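Local coordinates for Glucose/sorbosone dehydrogenases (Escherichia coli K12, PDB 2G8S), which is a glucose/sorbosone dehydrogenase-family protein built as a six-bladed beta-propeller and carrying a bound calcium ion, at residues I83-S88 and T113-V118. Sequence-based numbering, arbitrary orientation. Where two conformers were deposited one is given.
Sequences IWLSYS and TDFRTV
At the edge of the Tyr87 ring and in its plane lies Thr117 OG1, while the Phe115 ring meets the same tyrosine obliquely, CE2 to CE2 at 4.2 Å. The edge contact is a hydrogen bond between two hydroxyls, Tyr87 OH and Thr117 OG1, 2.6 Å apart; the angle CZ-OH...OG1 at the phenol oxygen is about 135°, and either group may be the donor. Tyr87 reaches it with CG placed between the backbone N and the carbonyl carbon (chi1 60°), which sends the ring out toward the strand of Thr117. Two residues earlier, the Leu85 and Phe115 side chains cross obliquely, Leu85 CD1 3.9 Å from Phe115 CE1 and Leu85 CB 4.0 Å from the same atom. Pro58 touches both Leu85 and Phe115, and Val60 touches Tyr87, so loop residues add to the cluster. Trp84 leaves its strand on the other face of the sheet. There the far end of the indole meets one methyl of Val118, CZ3 to CG2 at 3.6 Å, the two side chains crossing at about a right angle. The indole also stacks edge-to-face with Phe137 and meets Tyr102. The axes of strand segments 83-88 and 115-118 approach to 8.8 Å, with 59° between their N-to-C directions. Both pair antiparallel with strand 96-105, and their side chains reach past it on either face. The contact thus joins the second strand to the outermost fourth across the third in an up-and-down antiparallel blade (68-73, 82-90, 96-105, 115-120) of a six-bladed beta-propeller.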
ATOM      1  N   ILE A  83       8.691  -6.320 -13.465  1.00  7.83           N
ATOM      2  CA  ILE A  83       8.407  -5.548 -12.260  1.00  8.54           C
ATOM      3  C   ILE A  83       7.294  -4.551 -12.543  1.00  7.73           C
ATOM      4  O   ILE A  83       7.201  -4.009 -13.648  1.00  7.76           O
ATOM      5  CB  ILE A  83       9.663  -4.867 -11.645  1.00  9.36           C
ATOM      6  CG1 ILE A  83      10.157  -3.696 -12.485  1.00 10.83           C
ATOM      7  CG2 ILE A  83      10.762  -5.892 -11.392  1.00 10.70           C
ATOM      8  CD1 ILE A  83      11.056  -2.731 -11.692  1.00 10.50           C
ATOM      9  N   TRP A  84       6.424  -4.379 -11.554  1.00  6.54           N
ATOM     10  CA  TRP A  84       5.293  -3.466 -11.641  1.00  6.20           C
ATOM     11  C   TRP A  84       5.548  -2.227 -10.797  1.00  6.17           C
ATOM     12  O   TRP A  84       6.123  -2.319  -9.705  1.00  6.84           O
ATOM     13  CB  TRP A  84       4.019  -4.161 -11.141  1.00  6.32           C
ATOM     14  CG  TRP A  84       3.472  -5.207 -12.070  1.00  6.53           C
ATOM     15  CD1 TRP A  84       4.015  -6.437 -12.358  1.00  6.68           C
ATOM     16  CD2 TRP A  84       2.270  -5.109 -12.842  1.00  5.79           C
ATOM     17  NE1 TRP A  84       3.218  -7.109 -13.265  1.00  7.26           N
ATOM     18  CE2 TRP A  84       2.138  -6.317 -13.576  1.00  6.98           C
ATOM     19  CE3 TRP A  84       1.283  -4.119 -12.980  1.00  6.60           C
ATOM     20  CZ2 TRP A  84       1.045  -6.560 -14.430  1.00  6.81           C
ATOM     21  CZ3 TRP A  84       0.209  -4.351 -13.834  1.00  7.55           C
ATOM     22  CH2 TRP A  84       0.096  -5.564 -14.545  1.00  7.08           C
ATOM     23  N   LEU A  85       5.115  -1.071 -11.298  1.00  5.73           N
ATOM     24  CA  LEU A  85       5.219   0.186 -10.553  1.00  5.80           C
ATOM     25  C   LEU A  85       3.877   0.904 -10.554  1.00  5.76           C
ATOM     26  O   LEU A  85       3.114   0.821 -11.529  1.00  6.32           O
ATOM     27  CB  LEU A  85       6.261   1.130 -11.172  1.00  6.07           C
ATOM     28  CG  LEU A  85       7.709   0.638 -11.300  1.00  6.58           C
ATOM     29  CD1 LEU A  85       8.556   1.576 -12.163  1.00  7.64           C
ATOM     30  CD2 LEU A  85       8.343   0.495  -9.913  1.00  8.46           C
ATOM     31  N   SER A  86       3.588   1.608  -9.462  1.00  5.67           N
ATOM     32  CA  SER A  86       2.475   2.540  -9.456  1.00  5.49           C
ATOM     33  C   SER A  86       2.991   3.944  -9.166  1.00  5.61           C
ATOM     34  O   SER A  86       4.042   4.122  -8.559  1.00  6.07           O
ATOM     35  CB  SER A  86       1.420   2.134  -8.423  1.00  5.16           C
ATOM     36  OG  SER A  86       1.920   2.223  -7.097  1.00  5.51           O
ATOM     37  N   TYR A  87       2.247   4.942  -9.618  1.00  5.60           N
ATOM     38  CA  TYR A  87       2.699   6.328  -9.514  1.00  6.02           C
ATOM     39  C   TYR A  87       1.515   7.257  -9.721  1.00  6.63           C
ATOM     40  O   TYR A  87       0.477   6.828 -10.205  1.00  6.54           O
ATOM     41  CB  TYR A  87       3.805   6.614 -10.554  1.00  6.44           C
ATOM     42  CG  TYR A  87       3.401   6.422 -12.008  1.00  6.51           C
ATOM     43  CD1 TYR A  87       3.118   7.525 -12.818  1.00  7.28           C
ATOM     44  CD2 TYR A  87       3.339   5.143 -12.589  1.00  7.21           C
ATOM     45  CE1 TYR A  87       2.754   7.365 -14.159  1.00  6.52           C
ATOM     46  CE2 TYR A  87       2.975   4.976 -13.938  1.00  7.90           C
ATOM     47  CZ  TYR A  87       2.679   6.096 -14.706  1.00  7.56           C
ATOM     48  OH  TYR A  87       2.325   5.959 -16.031  1.00  9.35           O
ATOM     49  N   SER A  88       1.668   8.521  -9.345  1.00  6.76           N
ATOM     50  CA  SER A  88       0.648   9.508  -9.706  1.00  7.56           C
ATOM     51  C   SER A  88       1.002  10.168 -11.031  1.00  8.09           C
ATOM     52  O   SER A  88       2.175  10.403 -11.331  1.00  7.78           O
ATOM     53  CB  SER A  88       0.460  10.543  -8.600  1.00  7.89           C
ATOM     54  OG  SER A  88       1.690  11.093  -8.188  1.00  9.85           O
ATOM     55  N   THR A 113      13.060  -2.069 -18.780  1.00  8.22           N
ATOM     56  CA  THR A 113      12.870  -1.967 -20.230  1.00  8.32           C
ATOM     57  C   THR A 113      11.408  -2.116 -20.643  1.00  8.47           C
ATOM     58  O   THR A 113      10.640  -2.866 -20.032  1.00  9.13           O
ATOM     59  CB  THR A 113      13.747  -2.985 -21.001  1.00  8.32           C
ATOM     60  OG1 THR A 113      13.387  -4.318 -20.636  1.00  9.70           O
ATOM     61  CG2 THR A 113      15.223  -2.748 -20.689  1.00  9.12           C
ATOM     62  N   ASP A 114      11.041  -1.384 -21.697  1.00  8.06           N
ATOM     63  CA  ASP A 114       9.709  -1.437 -22.302  1.00  8.29           C
ATOM     64  C   ASP A 114       8.584  -1.215 -21.301  1.00  7.74           C
ATOM     65  O   ASP A 114       7.527  -1.843 -21.400  1.00  7.70           O
ATOM     66  CB  ASP A 114       9.491  -2.751 -23.065  1.00  8.33           C
ATOM     67  CG  ASP A 114      10.327  -2.849 -24.327  1.00  9.83           C
ATOM     68  OD1 ASP A 114      10.790  -1.806 -24.835  1.00  9.04           O
ATOM     69  OD2 ASP A 114      10.517  -3.991 -24.810  1.00 14.45           O
ATOM     70  N   PHE A 115       8.807  -0.331 -20.332  1.00  7.56           N
ATOM     71  CA  PHE A 115       7.729  -0.014 -19.391  1.00  7.36           C
ATOM     72  C   PHE A 115       6.472   0.434 -20.130  1.00  7.47           C
ATOM     73  O   PHE A 115       6.553   1.205 -21.088  1.00  7.95           O
ATOM     74  CB  PHE A 115       8.133   1.068 -18.387  1.00  7.40           C
ATOM     75  CG  PHE A 115       7.136   1.244 -17.281  1.00  7.56           C
ATOM     76  CD1 PHE A 115       7.197   0.438 -16.149  1.00  7.64           C
ATOM     77  CD2 PHE A 115       6.131   2.198 -17.376  1.00  6.81           C
ATOM     78  CE1 PHE A 115       6.273   0.587 -15.125  1.00  7.55           C
ATOM     79  CE2 PHE A 115       5.201   2.348 -16.367  1.00  7.04           C
ATOM     80  CZ  PHE A 115       5.276   1.539 -15.232  1.00  7.34           C
ATOM     81  N   ARG A 116       5.321  -0.058 -19.680  1.00  7.40           N
ATOM     82  CA  ARG A 116       4.024   0.336 -20.241  0.50  7.52           C
ATOM     83  C   ARG A 116       2.999   0.546 -19.128  1.00  7.57           C
ATOM     84  O   ARG A 116       2.972  -0.213 -18.165  1.00  7.61           O
ATOM     85  CB  ARG A 116       3.517  -0.718 -21.236  0.50  7.67           C
ATOM     86  CG  ARG A 116       3.261  -2.101 -20.631  0.50  8.05           C
ATOM     87  CD  ARG A 116       2.937  -3.127 -21.705  0.50  8.45           C
ATOM     88  NE  ARG A 116       1.699  -2.795 -22.400  0.50  9.85           N
ATOM     89  CZ  ARG A 116       0.604  -3.548 -22.405  0.50 11.73           C
ATOM     90  NH1 ARG A 116       0.579  -4.709 -21.760  0.50 11.34           N
ATOM     91  NH2 ARG A 116      -0.467  -3.136 -23.070  0.50 12.37           N
ATOM     92  N   THR A 117       2.163   1.565 -19.272  1.00  7.00           N
ATOM     93  CA  THR A 117       1.109   1.814 -18.303  1.00  7.65           C
ATOM     94  C   THR A 117      -0.141   1.068 -18.763  1.00  7.59           C
ATOM     95  O   THR A 117      -0.652   1.286 -19.874  1.00  8.39           O
ATOM     96  CB  THR A 117       0.866   3.323 -18.134  1.00  7.44           C
ATOM     97  OG1 THR A 117       2.068   3.935 -17.645  1.00  8.62           O
ATOM     98  CG2 THR A 117      -0.269   3.591 -17.146  1.00  8.08           C
ATOM     99  N   VAL A 118      -0.621   0.168 -17.910  1.00  7.72           N
ATOM    100  CA  VAL A 118      -1.744  -0.688 -18.269  1.00  8.33           C
ATOM    101  C   VAL A 118      -3.062  -0.350 -17.580  1.00  7.91           C
ATOM    102  O   VAL A 118      -4.106  -0.825 -17.998  1.00  8.78           O
ATOM    103  CB  VAL A 118      -1.425  -2.198 -18.073  1.00  8.32           C
ATOM    104  CG1 VAL A 118      -0.172  -2.581 -18.816  1.00 10.64           C
ATOM    105  CG2 VAL A 118      -1.303  -2.553 -16.595  1.00  9.91           C
TER